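Local coordinates for N2152 (Neocallimastix frontalis, PDB 5U22), which probably hydrolyses glycosidic bonds in rare arabinosyl substrates, as a family 39 glycoside hydrolase with polyspecific activity, at residues F344-F358 and S404-I418. Residues are numbered along the deposited sequence; the frame is centred on the assembly and turned at random.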
loop_
_atom_site.group_PDB
_atom_site.type_symbol
_atom_site.label_atom_id
_atom_site.label_comp_id
_atom_site.label_asym_id
_atom_site.label_seq_id
_atom_site.Cartn_x
_atom_site.Cartn_y
_atom_site.Cartn_z
ATOM N N PHE A 344 -14.078 -0.174 -11.953
ATOM C CA PHE A 344 -13.038 -1.169 -12.204
ATOM C C PHE A 344 -11.800 -0.423 -12.677
ATOM O O PHE A 344 -11.844 0.235 -13.723
ATOM C CB PHE A 344 -13.500 -2.183 -13.258
ATOM C CG PHE A 344 -12.481 -3.251 -13.571
ATOM C CD1 PHE A 344 -11.550 -3.639 -12.616
ATOM C CD2 PHE A 344 -12.462 -3.873 -14.810
ATOM C CE1 PHE A 344 -10.604 -4.619 -12.899
ATOM C CE2 PHE A 344 -11.522 -4.868 -15.093
ATOM C CZ PHE A 344 -10.596 -5.232 -14.129
ATOM N N ILE A 345 -10.715 -0.488 -11.902
ATOM C CA ILE A 345 -9.449 0.136 -12.288
ATOM C C ILE A 345 -8.415 -0.953 -12.510
ATOM O O ILE A 345 -8.362 -1.933 -11.757
ATOM C CB ILE A 345 -8.958 1.165 -11.245
ATOM C CG1 ILE A 345 -8.672 0.501 -9.894
ATOM C CG2 ILE A 345 -9.991 2.255 -11.056
ATOM C CD1 ILE A 345 -8.199 1.505 -8.824
ATOM N N PHE A 346 -7.583 -0.783 -13.540
ATOM C CA PHE A 346 -6.677 -1.857 -13.914
ATOM C C PHE A 346 -5.543 -1.294 -14.761
ATOM O O PHE A 346 -5.605 -0.173 -15.270
ATOM C CB PHE A 346 -7.425 -2.972 -14.660
ATOM C CG PHE A 346 -8.240 -2.484 -15.831
ATOM C CD1 PHE A 346 -9.540 -2.035 -15.643
ATOM C CD2 PHE A 346 -7.711 -2.481 -17.116
ATOM C CE1 PHE A 346 -10.312 -1.596 -16.725
ATOM C CE2 PHE A 346 -8.465 -2.053 -18.200
ATOM C CZ PHE A 346 -9.763 -1.600 -18.006
ATOM N N GLY A 347 -4.504 -2.101 -14.916
ATOM C CA GLY A 347 -3.338 -1.671 -15.657
ATOM C C GLY A 347 -2.208 -2.658 -15.515
ATOM O O GLY A 347 -2.235 -3.509 -14.619
ATOM N N GLY A 348 -1.216 -2.559 -16.387
ATOM C CA GLY A 348 -0.079 -3.449 -16.356
ATOM C C GLY A 348 0.167 -4.133 -17.687
ATOM O O GLY A 348 -0.650 -4.057 -18.616
ATOM N N PRO A 349 1.330 -4.818 -17.797
ATOM C CA PRO A 349 1.660 -5.589 -19.006
ATOM C C PRO A 349 0.475 -6.354 -19.579
ATOM O O PRO A 349 -0.236 -7.060 -18.858
ATOM C CB PRO A 349 2.760 -6.538 -18.509
ATOM C CG PRO A 349 3.477 -5.691 -17.456
ATOM C CD PRO A 349 2.392 -4.897 -16.776
ATOM N N ASN A 350 0.236 -6.197 -20.877
ATOM C CA ASN A 350 -0.920 -6.826 -21.502
ATOM C C ASN A 350 -0.661 -6.955 -22.997
ATOM O O ASN A 350 0.327 -6.435 -23.527
ATOM C CB ASN A 350 -2.202 -6.024 -21.228
ATOM C CG ASN A 350 -2.177 -4.649 -21.861
ATOM O OD1 ASN A 350 -2.400 -4.500 -23.064
ATOM N ND2 ASN A 350 -1.908 -3.628 -21.050
ATOM N N ASP A 351 -1.582 -7.641 -23.678
ATOM C CA ASP A 351 -1.368 -8.024 -25.068
ATOM C C ASP A 351 -1.770 -6.945 -26.073
ATOM O O ASP A 351 -1.687 -7.185 -27.287
ATOM C CB ASP A 351 -2.107 -9.336 -25.367
ATOM C CG ASP A 351 -1.350 -10.550 -24.869
ATOM O OD1 ASP A 351 -0.161 -10.402 -24.493
ATOM O OD2 ASP A 351 -1.924 -11.659 -24.882
ATOM N N GLY A 352 -2.182 -5.768 -25.609
ATOM C CA GLY A 352 -2.446 -4.640 -26.475
ATOM C C GLY A 352 -3.908 -4.429 -26.788
ATOM O O GLY A 352 -4.255 -3.409 -27.399
ATOM N N SER A 353 -4.755 -5.396 -26.431
ATOM C CA SER A 353 -6.200 -5.253 -26.338
ATOM C C SER A 353 -6.618 -5.764 -24.970
ATOM O O SER A 353 -5.994 -6.674 -24.419
ATOM C CB SER A 353 -6.938 -6.048 -27.432
ATOM O OG SER A 353 -6.746 -5.461 -28.706
ATOM N N VAL A 354 -7.680 -5.190 -24.419
ATOM C CA VAL A 354 -8.232 -5.652 -23.155
ATOM C C VAL A 354 -9.728 -5.892 -23.314
ATOM O O VAL A 354 -10.442 -5.078 -23.907
ATOM C CB VAL A 354 -7.968 -4.649 -22.013
ATOM C CG1 VAL A 354 -8.781 -5.027 -20.769
ATOM C CG2 VAL A 354 -6.479 -4.596 -21.701
ATOM N N LYS A 355 -10.198 -7.006 -22.770
ATOM C CA LYS A 355 -11.615 -7.325 -22.687
ATOM C C LYS A 355 -11.957 -7.427 -21.210
ATOM O O LYS A 355 -11.463 -8.324 -20.514
ATOM C CB LYS A 355 -11.927 -8.630 -23.414
ATOM C CG LYS A 355 -13.400 -8.979 -23.509
ATOM C CD LYS A 355 -13.534 -10.388 -24.068
ATOM C CE LYS A 355 -14.964 -10.728 -24.440
ATOM N NZ LYS A 355 -15.049 -12.119 -25.012
ATOM N N ALA A 356 -12.768 -6.489 -20.727
ATOM C CA ALA A 356 -13.210 -6.468 -19.341
ATOM C C ALA A 356 -14.611 -7.053 -19.296
ATOM O O ALA A 356 -15.570 -6.421 -19.751
ATOM C CB ALA A 356 -13.175 -5.049 -18.779
ATOM N N ASN A 357 -14.717 -8.278 -18.800
ATOM C CA ASN A 357 -16.002 -8.942 -18.651
ATOM C C ASN A 357 -16.574 -8.599 -17.288
ATOM O O ASN A 357 -15.861 -8.648 -16.282
ATOM C CB ASN A 357 -15.837 -10.454 -18.788
ATOM C CG ASN A 357 -15.107 -10.832 -20.054
ATOM O OD1 ASN A 357 -15.589 -10.562 -21.151
ATOM N ND2 ASN A 357 -13.934 -11.467 -19.911
ATOM N N PHE A 358 -17.844 -8.232 -17.256
ATOM C CA PHE A 358 -18.572 -8.072 -16.005
ATOM C C PHE A 358 -19.673 -9.118 -15.932
ATOM O O PHE A 358 -20.488 -9.221 -16.853
ATOM C CB PHE A 358 -19.183 -6.674 -15.908
ATOM C CG PHE A 358 -18.159 -5.576 -15.844
ATOM C CD1 PHE A 358 -17.775 -5.047 -14.627
ATOM C CD2 PHE A 358 -17.565 -5.090 -17.005
ATOM C CE1 PHE A 358 -16.821 -4.036 -14.562
ATOM C CE2 PHE A 358 -16.625 -4.081 -16.947
ATOM C CZ PHE A 358 -16.253 -3.557 -15.723
ATOM N N SER A 404 -19.456 -7.187 -21.807
ATOM C CA SER A 404 -18.021 -7.216 -22.077
ATOM C C SER A 404 -17.631 -5.884 -22.691
ATOM O O SER A 404 -18.241 -5.446 -23.675
ATOM C CB SER A 404 -17.623 -8.362 -23.020
ATOM O OG SER A 404 -17.813 -9.622 -22.404
ATOM N N VAL A 405 -16.626 -5.245 -22.106
ATOM C CA VAL A 405 -16.171 -3.919 -22.518
ATOM C C VAL A 405 -14.782 -4.082 -23.131
ATOM O O VAL A 405 -13.857 -4.559 -22.459
ATOM C CB VAL A 405 -16.160 -2.946 -21.325
ATOM C CG1 VAL A 405 -15.598 -1.587 -21.727
ATOM C CG2 VAL A 405 -17.567 -2.779 -20.755
ATOM N N ASP A 406 -14.636 -3.716 -24.409
ATOM C CA ASP A 406 -13.369 -3.861 -25.125
ATOM C C ASP A 406 -12.600 -2.544 -25.172
ATOM O O ASP A 406 -13.178 -1.487 -25.438
ATOM C CB ASP A 406 -13.587 -4.328 -26.567
ATOM C CG ASP A 406 -14.377 -5.608 -26.660
ATOM O OD1 ASP A 406 -14.159 -6.506 -25.835
ATOM O OD2 ASP A 406 -15.224 -5.713 -27.568
ATOM N N LEU A 407 -11.286 -2.620 -24.947
ATOM C CA LEU A 407 -10.378 -1.491 -25.126
ATOM C C LEU A 407 -9.313 -1.873 -26.142
ATOM O O LEU A 407 -8.654 -2.905 -25.986
ATOM C CB LEU A 407 -9.700 -1.080 -23.821
ATOM C CG LEU A 407 -10.496 -0.342 -22.748
ATOM C CD1 LEU A 407 -11.525 -1.258 -22.106
ATOM C CD2 LEU A 407 -9.515 0.185 -21.702
ATOM N N SER A 408 -9.130 -1.031 -27.159
ATOM C CA SER A 408 -8.116 -1.244 -28.182
ATOM C C SER A 408 -6.874 -0.402 -27.908
ATOM O O SER A 408 -6.920 0.614 -27.210
ATOM C CB SER A 408 -8.668 -0.903 -29.570
ATOM O OG SER A 408 -9.463 -1.964 -30.049
ATOM N N GLY A 409 -5.747 -0.858 -28.459
ATOM C CA GLY A 409 -4.499 -0.121 -28.396
ATOM C C GLY A 409 -4.056 0.225 -26.990
ATOM O O GLY A 409 -3.734 1.382 -26.710
ATOM N N THR A 410 -4.051 -0.762 -26.095
ATOM C CA THR A 410 -3.658 -0.556 -24.712
ATOM C C THR A 410 -2.161 -0.768 -24.550
ATOM O O THR A 410 -1.512 -1.435 -25.356
ATOM C CB THR A 410 -4.416 -1.501 -23.782
ATOM O OG1 THR A 410 -4.282 -2.846 -24.265
ATOM C CG2 THR A 410 -5.899 -1.123 -23.726
ATOM N N ASN A 411 -1.616 -0.191 -23.483
ATOM C CA ASN A 411 -0.200 -0.315 -23.173
ATOM C C ASN A 411 -0.045 -0.756 -21.722
ATOM O O ASN A 411 -1.028 -0.923 -20.991
ATOM C CB ASN A 411 0.535 1.002 -23.436
ATOM C CG ASN A 411 0.040 2.118 -22.560
ATOM O OD1 ASN A 411 0.337 2.147 -21.365
ATOM N ND2 ASN A 411 -0.707 3.054 -23.144
ATOM N N ALA A 412 1.208 -0.940 -21.298
ATOM C CA ALA A 412 1.495 -1.481 -19.974
ATOM C C ALA A 412 1.683 -0.418 -18.900
ATOM O O ALA A 412 1.780 -0.770 -17.720
ATOM C CB ALA A 412 2.756 -2.358 -20.021
ATOM N N SER A 413 1.754 0.860 -19.265
ATOM C CA SER A 413 2.064 1.911 -18.304
ATOM C C SER A 413 0.872 2.777 -17.927
ATOM O O SER A 413 0.838 3.310 -16.811
ATOM C CB SER A 413 3.182 2.807 -18.850
ATOM O OG SER A 413 2.790 3.427 -20.064
ATOM N N SER A 414 -0.100 2.917 -18.821
ATOM C CA SER A 414 -1.322 3.659 -18.526
ATOM C C SER A 414 -2.134 2.975 -17.428
ATOM O O SER A 414 -2.054 1.758 -17.220
ATOM C CB SER A 414 -2.186 3.771 -19.787
ATOM O OG SER A 414 -1.605 4.618 -20.766
ATOM N N GLY A 415 -2.940 3.770 -16.733
ATOM C CA GLY A 415 -3.981 3.244 -15.861
ATOM C C GLY A 415 -5.321 3.371 -16.570
ATOM O O GLY A 415 -5.551 4.328 -17.308
ATOM N N TYR A 416 -6.200 2.400 -16.343
ATOM C CA TYR A 416 -7.510 2.395 -16.986
ATOM C C TYR A 416 -8.618 2.311 -15.951
ATOM O O TYR A 416 -8.447 1.718 -14.887
ATOM C CB TYR A 416 -7.638 1.230 -17.964
ATOM C CG TYR A 416 -6.603 1.293 -19.071
ATOM C CD1 TYR A 416 -6.770 2.143 -20.159
ATOM C CD2 TYR A 416 -5.459 0.514 -19.020
ATOM C CE1 TYR A 416 -5.825 2.198 -21.172
ATOM C CE2 TYR A 416 -4.514 0.579 -20.014
ATOM C CZ TYR A 416 -4.704 1.413 -21.089
ATOM O OH TYR A 416 -3.748 1.472 -22.077
ATOM N N ARG A 417 -9.772 2.905 -16.272
ATOM C CA ARG A 417 -10.945 2.735 -15.421
ATOM C C ARG A 417 -12.177 2.512 -16.281
ATOM O O ARG A 417 -12.358 3.176 -17.307
ATOM C CB ARG A 417 -11.199 3.938 -14.498
ATOM C CG ARG A 417 -12.373 3.697 -13.553
ATOM C CD ARG A 417 -12.525 4.764 -12.463
ATOM N NE ARG A 417 -12.951 6.070 -12.978
ATOM C CZ ARG A 417 -13.319 7.092 -12.207
ATOM N NH1 ARG A 417 -13.329 6.972 -10.878
ATOM N NH2 ARG A 417 -13.685 8.235 -12.766
ATOM N N ILE A 418 -13.022 1.571 -15.859
ATOM C CA ILE A 418 -14.371 1.436 -16.398
ATOM C C ILE A 418 -15.335 1.805 -15.280
ATOM O O ILE A 418 -15.302 1.198 -14.203
ATOM C CB ILE A 418 -14.627 0.017 -16.926
ATOM C CG1 ILE A 418 -13.761 -0.221 -18.157
ATOM C CG2 ILE A 418 -16.110 -0.167 -17.258
ATOM C CD1 ILE A 418 -13.626 -1.666 -18.534
HETATM O O HOH W 1 -1.610 -0.691 -18.328
HETATM O O HOH W 2 -5.790 -3.190 -30.170
#
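F346 and I418 meet in the core of the beta sandwich that accompanies the TIM barrel of this enzyme. Two connections, 348-352 and 409-414, run side by side, each leading from one layer to the other: strand 344-347 pairs antiparallel with 415-418, and 353-358 with 404-408. F344, F346, V354, A356, V405, L407, Y416 and I418 turn inward and fill the space between the layers. The F346 ring is the main bump. With CG between its backbone N and carbonyl carbon (chi1 52°), it lies across Y416, whose CB rests over one face, 3.4 Å from F346 CE2; the two rings are slid apart and barely overlap. F346 CZ reaches the opposite layer, 4.1 Å from L407 CD2. I418 suits a hollow with several walls because it branches: CG2 lies 3.7 Å from F358 CZ, while CD1 presses on A356 CB at 3.4 Å, a tight methyl-methyl contact. Alanine, with CB as its whole side chain, lets that isoleucine tip reach down close to the strand. On the outer face of one layer, R417 lays its CG and CD against I345 CG2, then bends at chi3 toward E374, its salt-bridge partner. On the other layer S404 OG donates to N357 OD1.

Asparagine suits the crossing because its amide both gives and accepts. N350 ND2 donates to G348 O and N411 O, and OD1 takes the N-H of G352 in an Asx turn. N411 forms its own Asx turn with S413 N. Water 1 bridges the connections, accepting from G348 N and donating to the carbonyls of N411 and S414. T410 OG1 gives its proton to N350 OD1 at 2.8 Å, approaching from 40° above the carbonyl plane.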